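PDB 6BRL: glutamate tRNA ligase from Elizabethkingia meningoseptica, which probably attaches glutamate to its cognate tRNA in an ATP-dependent reaction, as a class I aminoacyl-tRNA synthetase, and binds free glutamate in its catalytic domain. Local coordinates for residues A[11-16]-A[45-50]; A[476-481]-A[501-506]; A[229-234]-A[256-261]; A[138-143]-A[192-197]. One frame throughout, in Å; residues are numbered along the deposited sequence.

Contact 1 of 4, residues A[11-16]-A[45-50]; sequences KVRVRF and DFILRI. With GLU (glutamic acid), chain B.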
# COMPACT_ATOMS: atom_id res chain seq x y z
N LYS A 11 19.10 -3.33 -22.19
CA LYS A 11 17.71 -3.54 -21.78
C LYS A 11 17.49 -2.99 -20.38
O LYS A 11 18.29 -3.23 -19.47
CB LYS A 11 17.38 -5.03 -21.81
CG LYS A 11 15.89 -5.35 -21.61
CD LYS A 11 15.66 -6.86 -21.61
CE LYS A 11 16.75 -7.60 -20.81
NZ LYS A 11 16.42 -9.04 -20.47
N VAL A 12 16.41 -2.22 -20.20
CA VAL A 12 16.12 -1.65 -18.89
C VAL A 12 15.86 -2.77 -17.89
O VAL A 12 15.09 -3.70 -18.17
CB VAL A 12 14.90 -0.71 -18.97
CG1 VAL A 12 14.37 -0.42 -17.55
CG2 VAL A 12 15.29 0.56 -19.64
N ARG A 13 16.49 -2.69 -16.71
CA ARG A 13 16.27 -3.67 -15.65
C ARG A 13 16.19 -2.95 -14.31
O ARG A 13 17.11 -2.19 -13.95
CB ARG A 13 17.39 -4.73 -15.65
CG ARG A 13 17.36 -5.68 -16.87
CD ARG A 13 18.53 -6.74 -16.91
NE ARG A 13 18.70 -7.48 -15.64
CZ ARG A 13 17.97 -8.54 -15.28
NH1 ARG A 13 17.00 -8.97 -16.07
NH2 ARG A 13 18.18 -9.16 -14.12
N VAL A 14 15.08 -3.15 -13.57
CA VAL A 14 14.88 -2.52 -12.26
C VAL A 14 14.61 -3.62 -11.23
O VAL A 14 14.18 -4.72 -11.58
CB VAL A 14 13.70 -1.51 -12.27
CG1 VAL A 14 13.91 -0.42 -13.35
CG2 VAL A 14 12.40 -2.22 -12.49
N ARG A 15 14.86 -3.32 -9.96
CA ARG A 15 14.61 -4.30 -8.90
C ARG A 15 13.96 -3.61 -7.70
O ARG A 15 14.41 -2.54 -7.28
CB ARG A 15 15.88 -5.02 -8.43
CG ARG A 15 16.86 -4.23 -7.52
CD ARG A 15 17.48 -2.96 -8.16
NE ARG A 15 18.49 -2.38 -7.27
CZ ARG A 15 18.20 -1.66 -6.18
NH1 ARG A 15 16.91 -1.41 -5.86
NH2 ARG A 15 19.17 -1.20 -5.40
N PHE A 16 12.89 -4.22 -7.21
CA PHE A 16 12.35 -3.93 -5.89
C PHE A 16 13.13 -4.79 -4.91
O PHE A 16 13.21 -6.01 -5.08
CB PHE A 16 10.84 -4.25 -5.87
CG PHE A 16 10.14 -3.89 -4.57
CD1 PHE A 16 10.32 -2.65 -3.99
CD2 PHE A 16 9.29 -4.78 -3.97
CE1 PHE A 16 9.66 -2.29 -2.82
CE2 PHE A 16 8.62 -4.45 -2.77
CZ PHE A 16 8.81 -3.21 -2.19
N ASP A 45 12.74 -5.57 -17.59
CA ASP A 45 12.53 -6.58 -16.57
C ASP A 45 12.39 -5.98 -15.17
O ASP A 45 13.07 -5.01 -14.81
CB ASP A 45 13.67 -7.60 -16.53
CG ASP A 45 13.99 -8.14 -17.90
OD1 ASP A 45 13.02 -8.41 -18.64
OD2 ASP A 45 15.19 -8.28 -18.24
N PHE A 46 11.54 -6.64 -14.38
CA PHE A 46 11.14 -6.21 -13.05
C PHE A 46 11.59 -7.33 -12.11
O PHE A 46 11.03 -8.43 -12.13
CB PHE A 46 9.61 -5.98 -12.98
CG PHE A 46 9.08 -5.72 -11.56
CD1 PHE A 46 9.75 -4.87 -10.70
CD2 PHE A 46 7.92 -6.34 -11.10
CE1 PHE A 46 9.29 -4.64 -9.41
CE2 PHE A 46 7.44 -6.11 -9.81
CZ PHE A 46 8.12 -5.26 -8.96
N ILE A 47 12.60 -7.06 -11.30
CA ILE A 47 13.24 -8.09 -10.49
C ILE A 47 12.83 -7.87 -9.04
O ILE A 47 12.72 -6.72 -8.60
CB ILE A 47 14.78 -8.01 -10.63
CG1 ILE A 47 15.23 -8.52 -12.00
CG2 ILE A 47 15.46 -8.80 -9.50
CD1 ILE A 47 15.23 -7.48 -13.09
N LEU A 48 12.59 -8.97 -8.29
CA LEU A 48 12.44 -8.89 -6.84
C LEU A 48 13.69 -9.52 -6.21
O LEU A 48 13.98 -10.70 -6.47
CB LEU A 48 11.19 -9.64 -6.36
CG LEU A 48 11.13 -9.79 -4.83
CD1 LEU A 48 10.98 -8.40 -4.20
CD2 LEU A 48 9.95 -10.66 -4.40
N ARG A 49 14.43 -8.75 -5.40
CA ARG A 49 15.58 -9.26 -4.66
C ARG A 49 15.30 -9.12 -3.17
O ARG A 49 14.93 -8.04 -2.70
CB ARG A 49 16.88 -8.50 -5.04
CG ARG A 49 18.17 -9.08 -4.31
CD ARG A 49 19.48 -8.42 -4.82
NE ARG A 49 19.59 -7.00 -4.45
CZ ARG A 49 19.91 -6.02 -5.31
NH1 ARG A 49 20.17 -6.29 -6.60
NH2 ARG A 49 20.01 -4.77 -4.89
N ILE A 50 15.42 -10.22 -2.43
CA ILE A 50 15.12 -10.19 -1.00
C ILE A 50 16.40 -9.87 -0.24
O ILE A 50 17.37 -10.64 -0.31
CB ILE A 50 14.51 -11.52 -0.52
CG1 ILE A 50 13.13 -11.71 -1.11
CG2 ILE A 50 14.36 -11.53 1.01
CD1 ILE A 50 12.10 -10.71 -0.57
N GLU B . 16.99 -3.23 1.29
CA GLU B . 16.78 -1.81 0.97
C GLU B . 15.42 -1.28 1.50
O GLU B . 15.10 -0.08 1.46
CB GLU B . 16.88 -1.59 -0.55
CG GLU B . 17.18 -0.16 -0.96
CD GLU B . 17.52 -0.07 -2.44
OE1 GLU B . 18.75 0.10 -2.75
OE2 GLU B . 16.57 -0.20 -3.26
OXT GLU B . 14.60 -2.08 2.01
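D45 holds two basic side chains of 11-16 through one oxygen. K11 NZ lies 2.7 Å from D45 OD2 and meets the syn lone pair of that oxygen. R13 NH1 reaches the same OD2 at 2.9 Å on the anti side, 29° out of the carboxylate plane. The three residues form a salt-bridge network. The R13 guanidinium has further partners: NH1 pairs with E79 and NE bonds to the carbonyl of M221. I47 CD1 lies over one face of this guanidinium, 3.5 Å from R13 NH2.

Strands 13-16 and 45-48 run parallel. The backbones of the two segments pair in alternation: D45 N bonds to V12 O, V14 N to D45 O, I47 N to V14 O, F16 N to I47 O and R49 N to F16 O. Two outward donors are also met, R13 N by T224 OG1 and F46 N by D78 OD2. V14, F16, F46 and L48 share one face of the sheet, where F16 CB meets F46 CE1 at 3.9 Å. R13, R15 and I47 lie on the other face with D45.

R15 ends at the bound glutamate. Its NH1 donates to ligand OE2 at 2.9 Å and its NH2 to ligand OE1 at 3.0 Å, both nearly straight. A bend at chi2 (-62°) turns the chain toward the ligand. R49 NH2 lies over one face of this guanidinium. D218 OD1 takes a salt bridge from each arginine. R49 NE pairs with E51.

With helix 26-41 the strands make a beta-alpha-beta unit of the Rossmann-type catalytic domain, and R15 is part of its glutamate pocket.

Contact 2 of 4, residues A[476-481]-A[501-506]; sequences LSLVGE and SRINKA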
# COMPACT_ATOMS: atom_id res chain seq x y z
N LEU A 476 -41.19 4.41 5.58
CA LEU A 476 -41.06 4.09 6.99
C LEU A 476 -41.52 2.66 7.26
O LEU A 476 -40.83 1.89 7.93
CB LEU A 476 -41.85 5.08 7.86
CG LEU A 476 -41.79 4.83 9.37
CD1 LEU A 476 -40.40 5.18 9.91
CD2 LEU A 476 -42.87 5.57 10.13
N SER A 477 -42.67 2.28 6.69
CA SER A 477 -43.20 0.93 6.90
C SER A 477 -42.24 -0.14 6.41
O SER A 477 -42.03 -1.15 7.08
CB SER A 477 -44.53 0.76 6.18
OG SER A 477 -45.49 1.65 6.72
N LEU A 478 -41.66 0.06 5.23
CA LEU A 478 -40.82 -0.98 4.67
C LEU A 478 -39.39 -0.98 5.22
O LEU A 478 -38.76 -2.04 5.28
CB LEU A 478 -40.77 -0.83 3.15
CG LEU A 478 -42.15 -0.81 2.51
CD1 LEU A 478 -42.00 -0.73 1.03
CD2 LEU A 478 -42.99 -2.05 2.91
N VAL A 479 -38.86 0.17 5.62
CA VAL A 479 -37.45 0.29 5.98
C VAL A 479 -37.22 0.46 7.48
O VAL A 479 -36.13 0.10 7.97
CB VAL A 479 -36.79 1.45 5.19
CG1 VAL A 479 -35.32 1.65 5.57
CG2 VAL A 479 -36.95 1.21 3.70
N GLY A 480 -38.20 0.96 8.24
CA GLY A 480 -38.03 1.33 9.64
C GLY A 480 -37.46 2.72 9.87
O GLY A 480 -37.35 3.16 11.03
N GLU A 481 -37.04 3.40 8.80
CA GLU A 481 -36.57 4.78 8.82
C GLU A 481 -36.65 5.29 7.38
O GLU A 481 -37.02 4.55 6.47
CB GLU A 481 -35.15 4.90 9.39
CG GLU A 481 -34.11 4.03 8.68
CD GLU A 481 -32.82 3.85 9.48
OE1 GLU A 481 -32.62 2.79 10.09
OE2 GLU A 481 -32.00 4.78 9.51
N SER A 501 -47.22 -7.50 4.17
CA SER A 501 -46.92 -7.97 5.51
C SER A 501 -46.21 -6.88 6.34
O SER A 501 -46.45 -6.75 7.55
CB SER A 501 -46.10 -9.25 5.39
OG SER A 501 -45.49 -9.59 6.60
N ARG A 502 -45.35 -6.08 5.70
CA ARG A 502 -44.67 -5.01 6.44
C ARG A 502 -45.59 -3.83 6.69
O ARG A 502 -45.50 -3.19 7.74
CB ARG A 502 -43.41 -4.54 5.70
CG ARG A 502 -42.24 -5.54 5.73
CD ARG A 502 -40.97 -4.97 5.04
NE ARG A 502 -40.02 -6.04 4.77
CZ ARG A 502 -38.82 -5.87 4.22
NH1 ARG A 502 -38.38 -4.65 3.95
NH2 ARG A 502 -38.07 -6.94 3.96
N ILE A 503 -46.45 -3.49 5.71
CA ILE A 503 -47.47 -2.45 5.95
C ILE A 503 -48.38 -2.83 7.12
O ILE A 503 -48.71 -1.98 7.97
CB ILE A 503 -48.28 -2.21 4.67
CG1 ILE A 503 -47.37 -1.74 3.54
CG2 ILE A 503 -49.45 -1.26 4.94
CD1 ILE A 503 -48.03 -1.84 2.19
N ASN A 504 -48.80 -4.10 7.19
CA ASN A 504 -49.64 -4.60 8.29
C ASN A 504 -48.96 -4.39 9.64
O ASN A 504 -49.58 -3.93 10.62
CB ASN A 504 -49.97 -6.09 8.11
CG ASN A 504 -50.75 -6.37 6.86
OD1 ASN A 504 -51.49 -5.50 6.41
ND2 ASN A 504 -50.59 -7.59 6.26
N LYS A 505 -47.68 -4.77 9.73
CA LYS A 505 -46.95 -4.68 10.99
C LYS A 505 -46.79 -3.23 11.40
O LYS A 505 -46.94 -2.90 12.59
CB LYS A 505 -45.58 -5.36 10.85
CG LYS A 505 -44.60 -5.01 11.96
CD LYS A 505 -44.90 -5.76 13.26
CE LYS A 505 -43.88 -5.39 14.37
NZ LYS A 505 -42.47 -5.16 13.86
N ALA A 506 -46.52 -2.35 10.42
CA ALA A 506 -46.42 -0.93 10.71
C ALA A 506 -47.75 -0.38 11.24
O ALA A 506 -47.77 0.36 12.22
CB ALA A 506 -46.00 -0.16 9.46
O HOH W 1 -43.08 -3.06 8.90
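L478 lays its CD2 methyl against the aliphatic part of R502, 3.8 Å from R502 CB. The two side chains cross at about a right angle. The same methyl lies 4.4 Å from I503 CG1, a looser apolar touch.

R502 then runs on past L478, extended from CG to NE, to the end of helix 467-479. There its NH1 donates to L478 O at 3.0 Å. This bond is bent, with an angle of 137° at the hydrogen, and the oxygen is tilted from the guanidinium plane. The guanidinium has other partners too: NE pairs with E498, and NH1 also bonds to the carbonyl of F410.

S477 faces A506, and its OG lies 3.3 Å from A506 CB. That hydroxyl is hydrogen-bonded to the carbonyl of P473, one turn back. A water joins the two helices by donating to S477 O at 2.8 Å and to R502 O at 2.7 Å.

Within the anticodon-binding domain, the contact thus joins two helices by small apolar touches and by polar links to main-chain carbonyls. The buried arginine probably helps to offset the negative end of helix 467-479.

Contact 3 of 4, residues A[229-234]-A[256-261]; sequences GEEWLP and LSLILK. With GLU (glutamic acid), chain B; EDO (1,2-ethanediol), chain C.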
# COMPACT_ATOMS: atom_id res chain seq x y z
N GLY A 229 13.50 5.07 -2.10
CA GLY A 229 13.10 6.23 -1.31
C GLY A 229 14.27 7.15 -0.96
O GLY A 229 15.45 6.75 -0.87
N GLU A 230 13.92 8.40 -0.69
CA GLU A 230 14.91 9.42 -0.34
C GLU A 230 15.66 9.13 0.95
O GLU A 230 16.67 9.78 1.21
CB GLU A 230 14.25 10.79 -0.22
CG GLU A 230 13.24 10.89 0.93
CD GLU A 230 12.71 12.31 1.13
OE1 GLU A 230 13.47 13.27 0.90
OE2 GLU A 230 11.55 12.48 1.52
N GLU A 231 15.22 8.18 1.78
CA GLU A 231 16.04 7.89 2.95
C GLU A 231 17.44 7.40 2.57
O GLU A 231 18.38 7.52 3.36
CB GLU A 231 15.33 6.86 3.85
CG GLU A 231 15.25 5.45 3.27
CD GLU A 231 14.03 5.22 2.39
OE1 GLU A 231 13.37 6.21 1.96
OE2 GLU A 231 13.73 4.02 2.12
N TRP A 232 17.61 6.87 1.36
CA TRP A 232 18.89 6.39 0.86
C TRP A 232 19.71 7.48 0.19
O TRP A 232 20.87 7.24 -0.15
CB TRP A 232 18.66 5.24 -0.15
CG TRP A 232 18.10 4.04 0.53
CD1 TRP A 232 16.86 3.46 0.33
CD2 TRP A 232 18.71 3.33 1.61
NE1 TRP A 232 16.71 2.39 1.19
CE2 TRP A 232 17.82 2.30 1.99
CE3 TRP A 232 19.94 3.45 2.28
CZ2 TRP A 232 18.12 1.38 3.01
CZ3 TRP A 232 20.24 2.55 3.31
CH2 TRP A 232 19.32 1.53 3.66
N LEU A 233 19.17 8.68 0.03
CA LEU A 233 19.95 9.73 -0.63
C LEU A 233 21.29 10.04 0.04
O LEU A 233 22.29 10.18 -0.69
CB LEU A 233 19.06 10.99 -0.76
CG LEU A 233 19.50 12.01 -1.83
CD1 LEU A 233 19.53 11.43 -3.26
CD2 LEU A 233 18.55 13.21 -1.79
N PRO A 234 21.40 10.16 1.37
CA PRO A 234 22.71 10.43 1.97
C PRO A 234 23.75 9.33 1.73
O PRO A 234 24.94 9.56 2.01
CB PRO A 234 22.41 10.58 3.47
CG PRO A 234 20.94 10.95 3.50
CD PRO A 234 20.32 10.22 2.37
N LEU A 256 12.67 8.78 -4.49
CA LEU A 256 11.29 9.22 -4.28
C LEU A 256 11.12 9.88 -2.91
O LEU A 256 11.57 9.34 -1.90
CB LEU A 256 10.35 8.01 -4.39
CG LEU A 256 10.45 7.24 -5.72
CD1 LEU A 256 9.72 5.87 -5.65
CD2 LEU A 256 9.82 8.12 -6.78
N SER A 257 10.46 11.03 -2.88
CA SER A 257 10.20 11.70 -1.61
C SER A 257 9.14 10.95 -0.80
O SER A 257 8.20 10.37 -1.35
CB SER A 257 9.75 13.13 -1.84
OG SER A 257 10.75 13.85 -2.51
N LEU A 258 9.30 10.98 0.52
CA LEU A 258 8.41 10.25 1.42
C LEU A 258 6.99 10.79 1.33
O LEU A 258 6.78 11.99 1.20
CB LEU A 258 8.89 10.37 2.87
CG LEU A 258 10.21 9.65 3.21
CD1 LEU A 258 10.61 9.84 4.66
CD2 LEU A 258 10.11 8.19 2.85
N ILE A 259 6.01 9.88 1.42
CA ILE A 259 4.60 10.29 1.49
C ILE A 259 4.36 11.08 2.76
O ILE A 259 4.84 10.71 3.84
CB ILE A 259 3.71 9.04 1.41
CG1 ILE A 259 4.06 8.27 0.12
CG2 ILE A 259 2.22 9.40 1.51
CD1 ILE A 259 3.52 6.87 0.05
N LEU A 260 3.65 12.20 2.64
CA LEU A 260 3.36 13.10 3.75
C LEU A 260 2.05 12.75 4.45
O LEU A 260 1.14 12.17 3.86
CB LEU A 260 3.26 14.54 3.25
CG LEU A 260 4.45 15.04 2.45
CD1 LEU A 260 4.11 16.40 1.93
CD2 LEU A 260 5.71 15.05 3.32
N LYS A 261 1.96 13.18 5.73
CA LYS A 261 0.75 13.05 6.54
C LYS A 261 -0.44 13.72 5.86
O LYS A 261 -0.27 14.69 5.11
CB LYS A 261 0.92 13.71 7.91
CG LYS A 261 2.06 13.18 8.77
CD LYS A 261 1.98 13.68 10.22
CE LYS A 261 3.03 13.02 11.12
NZ LYS A 261 2.91 11.52 11.18
N GLU B . 16.99 -3.23 1.29
CA GLU B . 16.78 -1.81 0.97
C GLU B . 15.42 -1.28 1.50
O GLU B . 15.10 -0.08 1.46
CB GLU B . 16.88 -1.59 -0.55
CG GLU B . 17.18 -0.16 -0.96
CD GLU B . 17.52 -0.07 -2.44
OE1 GLU B . 18.75 0.10 -2.75
OE2 GLU B . 16.57 -0.20 -3.26
OXT GLU B . 14.60 -2.08 2.01
C1 EDO C . 7.74 11.06 -5.05
O1 EDO C . 8.99 11.75 -5.31
C2 EDO C . 6.59 12.06 -4.96
O2 EDO C . 6.70 12.91 -3.81
O HOH W 2 8.60 13.77 1.61
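This is a surface contact between two loops of the Rossmann-type catalytic domain of a class I synthetase, at the C-terminal ends of parallel strands 225-229 and 252-256. G229 and L256 form a parallel bridge at the strand ends. Past it, 229-234 turns into a 3-10 segment at 230-232, while E230 keeps hold of the other loop.

E230 carries most of the contact. Its N donates to L256 O at 2.8 Å. Its side chain reaches along the other loop. CG sits between the backbone N and the carbonyl carbon (chi1 65°), and the chain extends beyond it to bring OE2 to the backbone of L258. L258 N donates to E230 OE2 at 2.9 Å in a nearly straight bond, on the anti side of the carboxylate. A water donates to both E230 OE2 and L258 O, bridging the same two residues. The other oxygen, OE1, pairs with R186.

The L258 side chain packs against carboxylate oxygens: its CG lies 3.6 Å from E230 OE2 and its CD2 3.9 Å from E231 OE1. S257 N bonds to a 1,2-ethanediol, probably from the crystallisation liquor.

The 3-10 turn also carries W232 of the glutamate pocket. Its ring stacks with that of Y210, and E231 CG lies over one face. At the indole edge, W232 NE1 donates to the ligand O at 3.0 Å.

Contact 4 of 4, residues A[138-143]-A[192-197]; sequences YNYETR and NTNTLD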
# COMPACT_ATOMS: atom_id res chain seq x y z
N TYR A 138 33.74 7.28 12.64
CA TYR A 138 34.93 6.57 12.19
C TYR A 138 35.32 7.10 10.80
O TYR A 138 34.68 6.76 9.80
CB TYR A 138 34.63 5.08 12.14
CG TYR A 138 35.83 4.18 12.39
CD1 TYR A 138 35.87 3.38 13.52
CD2 TYR A 138 36.90 4.13 11.50
CE1 TYR A 138 36.96 2.52 13.76
CE2 TYR A 138 38.01 3.31 11.77
CZ TYR A 138 38.00 2.49 12.90
OH TYR A 138 39.09 1.64 13.17
N ASN A 139 36.33 7.95 10.70
CA ASN A 139 36.50 8.66 9.43
C ASN A 139 37.96 9.04 9.27
O ASN A 139 38.83 8.52 9.98
CB ASN A 139 35.54 9.88 9.34
CG ASN A 139 35.88 10.98 10.34
OD1 ASN A 139 36.85 10.87 11.10
ND2 ASN A 139 35.13 12.07 10.31
N TYR A 140 38.23 9.97 8.34
CA TYR A 140 39.60 10.39 8.07
C TYR A 140 40.25 11.04 9.29
O TYR A 140 41.46 10.98 9.43
CB TYR A 140 39.65 11.35 6.86
CG TYR A 140 39.17 12.78 7.12
CD1 TYR A 140 37.82 13.10 7.08
CD2 TYR A 140 40.07 13.80 7.41
CE1 TYR A 140 37.37 14.41 7.31
CE2 TYR A 140 39.63 15.11 7.65
CZ TYR A 140 38.28 15.40 7.59
OH TYR A 140 37.83 16.69 7.83
N GLU A 141 39.45 11.67 10.18
CA GLU A 141 40.03 12.34 11.35
C GLU A 141 40.31 11.39 12.51
O GLU A 141 41.14 11.70 13.36
CB GLU A 141 39.10 13.44 11.88
CG GLU A 141 38.39 14.29 10.83
CD GLU A 141 37.31 15.21 11.44
OE1 GLU A 141 37.53 16.45 11.46
OE2 GLU A 141 36.25 14.68 11.89
N THR A 142 39.59 10.28 12.63
CA THR A 142 39.76 9.41 13.78
C THR A 142 40.46 8.10 13.47
O THR A 142 40.95 7.46 14.40
CB THR A 142 38.40 9.10 14.42
OG1 THR A 142 37.52 8.57 13.41
CG2 THR A 142 37.77 10.39 15.01
N ARG A 143 40.51 7.68 12.20
CA ARG A 143 40.94 6.32 11.91
C ARG A 143 42.38 6.08 12.34
O ARG A 143 42.76 4.95 12.66
CB ARG A 143 40.75 6.01 10.42
CG ARG A 143 41.65 6.85 9.53
CD ARG A 143 41.75 6.30 8.14
NE ARG A 143 40.60 6.62 7.33
CZ ARG A 143 40.62 7.34 6.20
NH1 ARG A 143 41.75 7.84 5.73
NH2 ARG A 143 39.49 7.56 5.53
N ASN A 192 30.92 16.64 -0.46
CA ASN A 192 32.34 16.51 -0.16
C ASN A 192 32.58 15.27 0.72
O ASN A 192 31.88 15.07 1.72
CB ASN A 192 32.82 17.77 0.55
CG ASN A 192 34.29 17.80 0.69
OD1 ASN A 192 34.91 16.90 1.26
ND2 ASN A 192 34.89 18.83 0.12
N THR A 193 33.55 14.43 0.34
CA THR A 193 33.81 13.19 1.12
C THR A 193 34.21 13.46 2.56
O THR A 193 34.03 12.57 3.41
CB THR A 193 34.91 12.34 0.47
OG1 THR A 193 36.08 13.16 0.26
CG2 THR A 193 34.40 11.79 -0.90
N ASN A 194 34.72 14.66 2.87
CA ASN A 194 35.04 14.95 4.28
C ASN A 194 33.79 15.08 5.14
O ASN A 194 33.90 15.25 6.36
CB ASN A 194 35.89 16.22 4.41
CG ASN A 194 37.35 16.03 3.97
OD1 ASN A 194 37.81 14.89 3.77
ND2 ASN A 194 38.08 17.14 3.82
N THR A 195 32.60 15.01 4.54
CA THR A 195 31.38 14.88 5.33
C THR A 195 30.96 13.44 5.57
O THR A 195 30.00 13.21 6.28
CB THR A 195 30.22 15.62 4.65
OG1 THR A 195 29.77 14.88 3.52
CG2 THR A 195 30.67 17.03 4.20
N LEU A 196 31.66 12.46 5.00
CA LEU A 196 31.23 11.07 5.01
C LEU A 196 32.19 10.23 5.85
O LEU A 196 33.33 10.60 6.08
CB LEU A 196 31.17 10.53 3.58
CG LEU A 196 30.40 11.42 2.58
CD1 LEU A 196 30.56 10.77 1.23
CD2 LEU A 196 28.90 11.50 3.02
N ASP A 197 31.73 9.08 6.32
CA ASP A 197 32.62 8.31 7.18
C ASP A 197 33.04 7.03 6.45
O ASP A 197 32.59 6.76 5.34
CB ASP A 197 31.99 8.04 8.54
CG ASP A 197 30.67 7.36 8.48
OD1 ASP A 197 30.33 6.67 7.48
OD2 ASP A 197 29.93 7.53 9.46
O HOH W 3 31.27 6.20 12.01
O HOH W 4 36.01 10.59 5.95
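Y140 and N194 stack across this contact. The amide lies over one ring face, with the planes 23° apart, and N194 OD1 is 3.6 Å from Y140 CE1. The opposite face is taken by E141 CG, which sits above the ring centre. Y140 CG lies between its backbone N and carbonyl carbon (chi1 75°), turning the ring to N194.

Beside the stack, D197 CB packs 3.2 Å from Y138 O. N139 CB lies 4.0 Å from D197 CA. No direct hydrogen bond joins the two segments, but just past 192-197 the backbone of D198 bonds to that of Y138, and D198 OD2 pairs with R143 NE. Two waters bridge the segments. One accepts from Y138 N and donates to D197 OD2. The other donates to L196 O at 2.7 Å and accepts only weakly from Y140 N.

Each loop is shaped from within. N139 OD1 accepts from E141 N and T142 N, an Asx turn and an Asx motif. Its ND2 donates to E141 OE2. N192 OD1 accepts from N194 N at 2.8 Å, in the carbonyl plane, which makes a second Asx turn. D176 N bonds to N194 OD1, which probably helps to keep the amide over the ring. The Y138 hydroxyl bonds to D117.

In the chain, segment 138-143 falls between helices 119-131 and 154-162, and Y138 packs on strand 112-115. Segment 192-197 links strands 187-192 and 200-202, and T193 and L196 touch helix 236-246.

Contacts 1 and 2 are buried, contact 4 is partly buried and contact 3 lies at the surface. Contacts 1, 3 and 4 lie in the catalytic domain. Contact 2 lies in the anticodon-binding domain, on the opposite side of the chain's centre from contact 1, with centres about 61 Å apart. Contacts 1 and 3 do not touch, but both reach the bound glutamate, one at its side-chain carboxylate and the other at its main-chain carboxylate. Continuous strand pairing marks contact 1, whereas contact 3 retains one bridge. Contact 2 joins helices, and contact 4 joins loops by stacking and water. Helix 26-41 packs on contacts 1 and 3.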